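Long-range contacts in IroE protein (Escherichia coli, PDB 2GZS), which hydrolyses the trilactone ring of the siderophore enterobactin and of its glucosylated forms, preferring the iron-free molecules and tending to cut only once to leave linear trimers: residues A[143-148]-A[166-171]; A[46-51]-A[257-262]. All coordinates share one frame; numbering follows the deposited sequence.

Contact 1 of 2, residues A[143-148]-A[166-171]; sequences RGLWGH and RSYYSA
Arg143 O is gripped by two consecutive backbone amides of the neighbouring strand, Arg166 N at 2.8 Å and Ser167 N at 3.1 Å, so this one carbonyl holds the turn into strand 167-171 where the pairing starts. From there the two strands run parallel, their axes 4.7 Å apart and only 10° from each other, and the bonds zigzag between them: Leu145 gives its N-H to Ser167 O and accepts at its own O from Tyr169 N. The bond from Tyr169 N to Leu145 O is short (2.8 Å) and almost straight, 174° at the hydrogen. Gly147 repeats the pattern between Tyr169 O and Ala171 N.

On one face of the sheet, Trp146 and Tyr169 cross at about a right angle. The indole has CG anti to the backbone N (chi1 172°), which lays it along the strand toward His148, and its CD1 edge meets Tyr169 CB at 3.7 Å. The phenol swings the other way, over Gly144, with Leu145 O lying in its plane at the CD2 edge; its hydroxyl reaches Asp261 of helix 247-262. Further along, Ala171 CB sits 3.9 Å from Trp146 NE1 and 4.1 Å from His148 CD2, so one methyl touches both rings. Phe251 of the same helix meets both rings edge-to-face.

On the face of Leu145 and Tyr168, Leu145 CD2 lies 4.4 Å from Tyr168 CD1, oblique to the ring, beneath helix 150-161. At the strand end His148 touches the bound diisopropyl phosphonate and precedes the active-site Ser149. Strand 143-148, helix 150-161 and strand 167-171 form a beta-alpha-beta crossover, and the turn after His148, carrying Ser149 in a Gly-X-Ser-X-Gly sequence, fits the nucleophile elbow of the alpha/beta-hydrolase fold.

Contact 2 of 2, residues A[46-51]-A[257-262]; sequences LYMLDG and QALLDI
Leu46 and Leu259 meet because their torsions send them into the same layer from two sides: Leu46 has CG anti to its own N (chi1 -175°), sending CG toward the helix, and its second torsion sets CD2 against it, whereas Leu259 has CG anti to the carbonyl carbon (chi1 -76°), which brings a side chain that leaves the helix flank back toward the strand. The two branched ends cross obliquely, with Leu46 CD2 and Leu259 CD2 3.6 Å apart, the tightest approach between the segments. The same Leu46 methyl also rests on the helix surface itself, 4.0 Å from Ala258 CB, where the short side chain lets it come close to the backbone. No hydrogen bond crosses between the segments.

Met48, a selenomethionine, lies two residues further along the same side of strand 43-48. Its chain is extended as far as selenium and bends at the last torsion; Leu259 crosses it at about a right angle, and SE lies 3.9 Å from Leu259 CD1 and about as far from CG and CD2. Leu259 thus lies against Leu46 and Met48 together, and Leu62 and Leu66 of helix 60-66 add to its apolar surroundings.

In the alpha/beta-hydrolase fold, helices pack on both faces of a central, mostly parallel sheet, and here the C-terminal helix 247-262 lies over one of them. The axis of its segment 257-262 passes 10.0 Å from that of strand 46-48, the two running nearly antiparallel at 168°. Tyr47 faces the opposite layer, where it meets helix 117-132.

One helical turn after Ala258, Ile262 directs its CD1 at Leu46 CB, 4.2 Å away, so Leu46 receives Ala258, Leu259 and Ile262 from a single helix flank. Trp146 of the adjoining strand 143-148 touches both Met48 and Ala258.

After strands 11-19 and 26-34 the chain lays down strand 43-48 near the middle of the sheet, then strand 73-79 on its other side and helix 117-132, before reaching strand 143-148. Contact 1 closes a short loop of 17 residues, largely helix 150-161, as strand 167-171 comes in alongside. That loop is nested within the much longer one closed by contact 2, when the final helix, 247-262, returns over residues 46-51. The two contacts share the sheet: Tyr47 O is bonded by Trp146 N, and Leu46 CD1 packs on Gly144. Together they tie three neighbouring strands, 43-48, 143-148 and 167-171, to the C-terminal helix.

Contact 1 of 2, residues A[143-148]-A[166-171]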
loop_
_atom_site.group_PDB
_atom_site.type_symbol
_atom_site.label_atom_id
_atom_site.label_comp_id
_atom_site.label_asym_id
_atom_site.label_seq_id
_atom_site.Cartn_x
_atom_site.Cartn_y
_atom_site.Cartn_z
ATOM N N ARG A 143 6.030 8.484 -5.526
ATOM C CA ARG A 143 4.734 8.157 -4.896
ATOM C C ARG A 143 4.531 6.650 -4.867
ATOM O O ARG A 143 4.587 6.021 -5.922
ATOM C CB ARG A 143 3.615 8.838 -5.679
ATOM C CG ARG A 143 2.265 8.684 -4.983
ATOM C CD ARG A 143 1.235 9.384 -5.807
ATOM N NE ARG A 143 1.155 10.870 -5.771
ATOM C CZ ARG A 143 1.039 11.574 -6.903
ATOM N NH1 ARG A 143 0.958 11.073 -8.139
ATOM N NH2 ARG A 143 0.957 12.893 -6.883
ATOM N N GLY A 144 4.321 6.128 -3.657
ATOM C CA GLY A 144 4.170 4.640 -3.559
ATOM C C GLY A 144 2.877 4.316 -2.838
ATOM O O GLY A 144 2.180 5.089 -2.234
ATOM N N LEU A 145 2.519 3.003 -3.010
ATOM C CA LEU A 145 1.290 2.408 -2.461
ATOM C C LEU A 145 1.666 1.094 -1.769
ATOM O O LEU A 145 2.387 0.317 -2.419
ATOM C CB LEU A 145 0.303 2.181 -3.625
ATOM C CG LEU A 145 -1.024 1.461 -3.149
ATOM C CD1 LEU A 145 -1.859 2.392 -2.296
ATOM C CD2 LEU A 145 -1.774 1.073 -4.413
ATOM N N TRP A 146 1.192 0.831 -0.587
ATOM C CA TRP A 146 1.444 -0.426 0.137
ATOM C C TRP A 146 0.135 -0.957 0.685
ATOM O O TRP A 146 -0.729 -0.248 1.172
ATOM C CB TRP A 146 2.413 -0.125 1.356
ATOM C CG TRP A 146 2.574 -1.344 2.262
ATOM C CD1 TRP A 146 3.529 -2.342 2.134
ATOM C CD2 TRP A 146 1.752 -1.677 3.405
ATOM N NE1 TRP A 146 3.299 -3.249 3.147
ATOM C CE2 TRP A 146 2.264 -2.908 3.938
ATOM C CE3 TRP A 146 0.641 -1.055 4.017
ATOM C CZ2 TRP A 146 1.674 -3.509 5.077
ATOM C CZ3 TRP A 146 0.061 -1.673 5.164
ATOM C CH2 TRP A 146 0.609 -2.874 5.643
ATOM N N GLY A 147 0.084 -2.333 0.678
ATOM C CA GLY A 147 -1.007 -3.025 1.373
ATOM C C GLY A 147 -0.644 -4.493 1.624
ATOM O O GLY A 147 0.215 -5.003 0.925
ATOM N N HIS A 148 -1.360 -5.032 2.640
ATOM C CA HIS A 148 -1.096 -6.422 3.039
ATOM C C HIS A 148 -2.377 -7.264 2.949
ATOM O O HIS A 148 -3.423 -6.827 3.338
ATOM C CB HIS A 148 -0.595 -6.405 4.514
ATOM C CG HIS A 148 -0.385 -7.762 5.144
ATOM N ND1 HIS A 148 -1.377 -8.359 5.898
ATOM C CD2 HIS A 148 0.682 -8.587 5.114
ATOM C CE1 HIS A 148 -0.881 -9.522 6.312
ATOM N NE2 HIS A 148 0.341 -9.724 5.876
ATOM N N ARG A 166 4.060 5.338 -8.584
ATOM C CA ARG A 166 5.240 4.827 -9.245
ATOM C C ARG A 166 5.785 3.569 -8.581
ATOM O O ARG A 166 6.473 2.784 -9.247
ATOM C CB ARG A 166 6.313 5.940 -9.242
ATOM C CG ARG A 166 5.859 7.072 -10.187
ATOM C CD ARG A 166 6.009 6.638 -11.641
ATOM N NE ARG A 166 7.397 6.707 -12.090
ATOM C CZ ARG A 166 7.923 7.668 -12.845
ATOM N NH1 ARG A 166 7.177 8.681 -13.257
ATOM N NH2 ARG A 166 9.198 7.619 -13.185
ATOM N N SER A 167 5.538 3.395 -7.295
ATOM C CA SER A 167 6.044 2.224 -6.599
ATOM C C SER A 167 4.881 1.478 -5.922
ATOM O O SER A 167 4.023 2.088 -5.304
ATOM C CB SER A 167 7.095 2.616 -5.528
ATOM O OG SER A 167 8.284 2.965 -6.276
ATOM N N TYR A 168 4.917 0.152 -6.115
ATOM C CA TYR A 168 3.763 -0.660 -5.643
ATOM C C TYR A 168 4.289 -1.754 -4.710
ATOM O O TYR A 168 5.019 -2.643 -5.257
ATOM C CB TYR A 168 3.065 -1.243 -6.867
ATOM C CG TYR A 168 2.361 -0.188 -7.732
ATOM C CD1 TYR A 168 1.019 0.042 -7.678
ATOM C CD2 TYR A 168 3.177 0.570 -8.600
ATOM C CE1 TYR A 168 0.399 1.022 -8.459
ATOM C CE2 TYR A 168 2.579 1.547 -9.411
ATOM C CZ TYR A 168 1.226 1.737 -9.334
ATOM O OH TYR A 168 0.632 2.715 -10.134
ATOM N N TYR A 169 3.979 -1.755 -3.449
ATOM C CA TYR A 169 4.500 -2.741 -2.508
ATOM C C TYR A 169 3.310 -3.643 -2.071
ATOM O O TYR A 169 2.422 -3.259 -1.330
ATOM C CB TYR A 169 5.023 -2.012 -1.281
ATOM C CG TYR A 169 6.223 -1.111 -1.507
ATOM C CD1 TYR A 169 7.500 -1.649 -1.390
ATOM C CD2 TYR A 169 6.044 0.236 -1.819
ATOM C CE1 TYR A 169 8.642 -0.865 -1.591
ATOM C CE2 TYR A 169 7.177 1.023 -1.990
ATOM C CZ TYR A 169 8.421 0.467 -1.867
ATOM O OH TYR A 169 9.507 1.326 -2.067
ATOM N N SER A 170 3.366 -4.845 -2.637
ATOM C CA SER A 170 2.264 -5.798 -2.467
ATOM C C SER A 170 2.681 -6.860 -1.450
ATOM O O SER A 170 3.544 -7.680 -1.849
ATOM C CB SER A 170 1.954 -6.474 -3.812
ATOM O OG SER A 170 0.908 -7.426 -3.580
ATOM N N ALA A 171 2.110 -6.785 -0.278
ATOM C CA ALA A 171 2.541 -7.727 0.781
ATOM C C ALA A 171 1.498 -8.834 1.024
ATOM O O ALA A 171 0.318 -8.555 1.086
ATOM C CB ALA A 171 2.789 -6.925 2.047
#

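Contact 2 of 2, residues A[46-51]-A[257-262]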
loop_
_atom_site.group_PDB
_atom_site.type_symbol
_atom_site.label_atom_id
_atom_site.label_comp_id
_atom_site.label_asym_id
_atom_site.label_seq_id
_atom_site.Cartn_x
_atom_site.Cartn_y
_atom_site.Cartn_z
ATOM N N LEU A 46 4.211 7.694 0.784
ATOM C CA LEU A 46 3.752 6.300 0.706
ATOM C C LEU A 46 2.325 6.268 1.262
ATOM O O LEU A 46 2.118 6.660 2.409
ATOM C CB LEU A 46 4.710 5.429 1.502
ATOM C CG LEU A 46 4.378 3.908 1.383
ATOM C CD1 LEU A 46 4.391 3.352 -0.021
ATOM C CD2 LEU A 46 5.344 3.138 2.279
ATOM N N TYR A 47 1.385 5.818 0.435
ATOM C CA TYR A 47 -0.008 5.617 0.780
ATOM C C TYR A 47 -0.189 4.176 1.297
ATOM O O TYR A 47 0.330 3.281 0.580
ATOM C CB TYR A 47 -0.889 5.851 -0.458
ATOM C CG TYR A 47 -1.020 7.340 -0.816
ATOM C CD1 TYR A 47 -2.149 8.040 -0.410
ATOM C CD2 TYR A 47 0.013 7.932 -1.510
ATOM C CE1 TYR A 47 -2.301 9.414 -0.710
ATOM C CE2 TYR A 47 -0.148 9.292 -1.805
ATOM C CZ TYR A 47 -1.266 9.972 -1.416
ATOM O OH TYR A 47 -1.366 11.340 -1.735
HETATM N N MSE A 48 -0.776 4.007 2.448
HETATM C CA MSE A 48 -0.776 2.713 3.116
HETATM C C MSE A 48 -2.189 2.317 3.517
HETATM O O MSE A 48 -2.901 3.047 4.190
HETATM C CB MSE A 48 0.097 2.832 4.402
HETATM C CG MSE A 48 1.530 3.277 3.943
HETATM SE SE MSE A 48 2.832 3.164 5.395
HETATM C CE MSE A 48 1.339 3.977 6.247
ATOM N N LEU A 49 -2.574 1.102 3.039
ATOM C CA LEU A 49 -3.903 0.636 3.440
ATOM C C LEU A 49 -3.927 0.110 4.890
ATOM O O LEU A 49 -2.907 0.039 5.576
ATOM C CB LEU A 49 -4.323 -0.483 2.487
ATOM C CG LEU A 49 -4.335 -0.120 0.990
ATOM C CD1 LEU A 49 -5.106 -1.215 0.206
ATOM C CD2 LEU A 49 -4.728 1.235 0.565
ATOM N N ASP A 50 -5.105 -0.261 5.374
ATOM C CA ASP A 50 -5.274 -0.630 6.775
ATOM C C ASP A 50 -4.681 0.407 7.705
ATOM O O ASP A 50 -3.921 0.089 8.619
ATOM C CB ASP A 50 -4.693 -2.043 7.028
ATOM C CG ASP A 50 -5.506 -3.107 6.284
ATOM O OD1 ASP A 50 -6.769 -3.004 6.320
ATOM O OD2 ASP A 50 -4.815 -3.998 5.744
ATOM N N GLY A 51 -5.023 1.665 7.438
ATOM C CA GLY A 51 -4.283 2.765 8.079
ATOM C C GLY A 51 -4.453 2.762 9.549
ATOM O O GLY A 51 -3.530 3.279 10.225
ATOM N N GLN A 257 9.475 -2.044 6.119
ATOM C CA GLN A 257 10.487 -2.140 5.095
ATOM C C GLN A 257 10.104 -1.320 3.855
ATOM O O GLN A 257 10.967 -0.754 3.212
ATOM C CB GLN A 257 10.828 -3.616 4.754
ATOM C CG GLN A 257 11.965 -3.709 3.725
ATOM C CD GLN A 257 13.294 -3.227 4.315
ATOM O OE1 GLN A 257 13.806 -3.853 5.245
ATOM N NE2 GLN A 257 13.854 -2.128 3.832
ATOM N N ALA A 258 8.785 -1.246 3.573
ATOM C CA ALA A 258 8.381 -0.367 2.463
ATOM C C ALA A 258 8.703 1.106 2.777
ATOM O O ALA A 258 9.206 1.761 1.879
ATOM C CB ALA A 258 6.887 -0.593 2.186
ATOM N N LEU A 259 8.373 1.491 3.993
ATOM C CA LEU A 259 8.763 2.902 4.313
ATOM C C LEU A 259 10.265 3.096 4.200
ATOM O O LEU A 259 10.777 4.080 3.684
ATOM C CB LEU A 259 8.237 3.208 5.706
ATOM C CG LEU A 259 6.754 3.471 5.822
ATOM C CD1 LEU A 259 6.233 3.412 7.253
ATOM C CD2 LEU A 259 6.431 4.873 5.212
ATOM N N LEU A 260 11.019 2.147 4.748
ATOM C CA LEU A 260 12.492 2.307 4.715
ATOM C C LEU A 260 13.010 2.345 3.300
ATOM O O LEU A 260 13.915 3.108 2.904
ATOM C CB LEU A 260 13.141 1.179 5.530
ATOM C CG LEU A 260 12.935 1.302 7.034
ATOM C CD1 LEU A 260 13.187 -0.041 7.708
ATOM C CD2 LEU A 260 13.867 2.342 7.666
ATOM N N ASP A 261 12.433 1.478 2.429
ATOM C CA ASP A 261 12.855 1.466 1.043
ATOM C C ASP A 261 12.558 2.801 0.340
ATOM O O ASP A 261 13.435 3.306 -0.375
ATOM C CB ASP A 261 12.164 0.261 0.360
ATOM C CG ASP A 261 12.692 0.001 -1.032
ATOM O OD1 ASP A 261 13.897 -0.208 -1.320
ATOM O OD2 ASP A 261 11.910 0.049 -1.988
ATOM N N ILE A 262 11.324 3.329 0.545
ATOM C CA ILE A 262 10.995 4.562 -0.198
ATOM C C ILE A 262 11.796 5.753 0.404
ATOM O O ILE A 262 11.961 6.711 -0.367
ATOM C CB ILE A 262 9.473 4.787 -0.232
ATOM C CG1 ILE A 262 9.056 5.536 -1.522
ATOM C CG2 ILE A 262 8.948 5.453 1.030
ATOM C CD1 ILE A 262 7.544 5.686 -1.533
#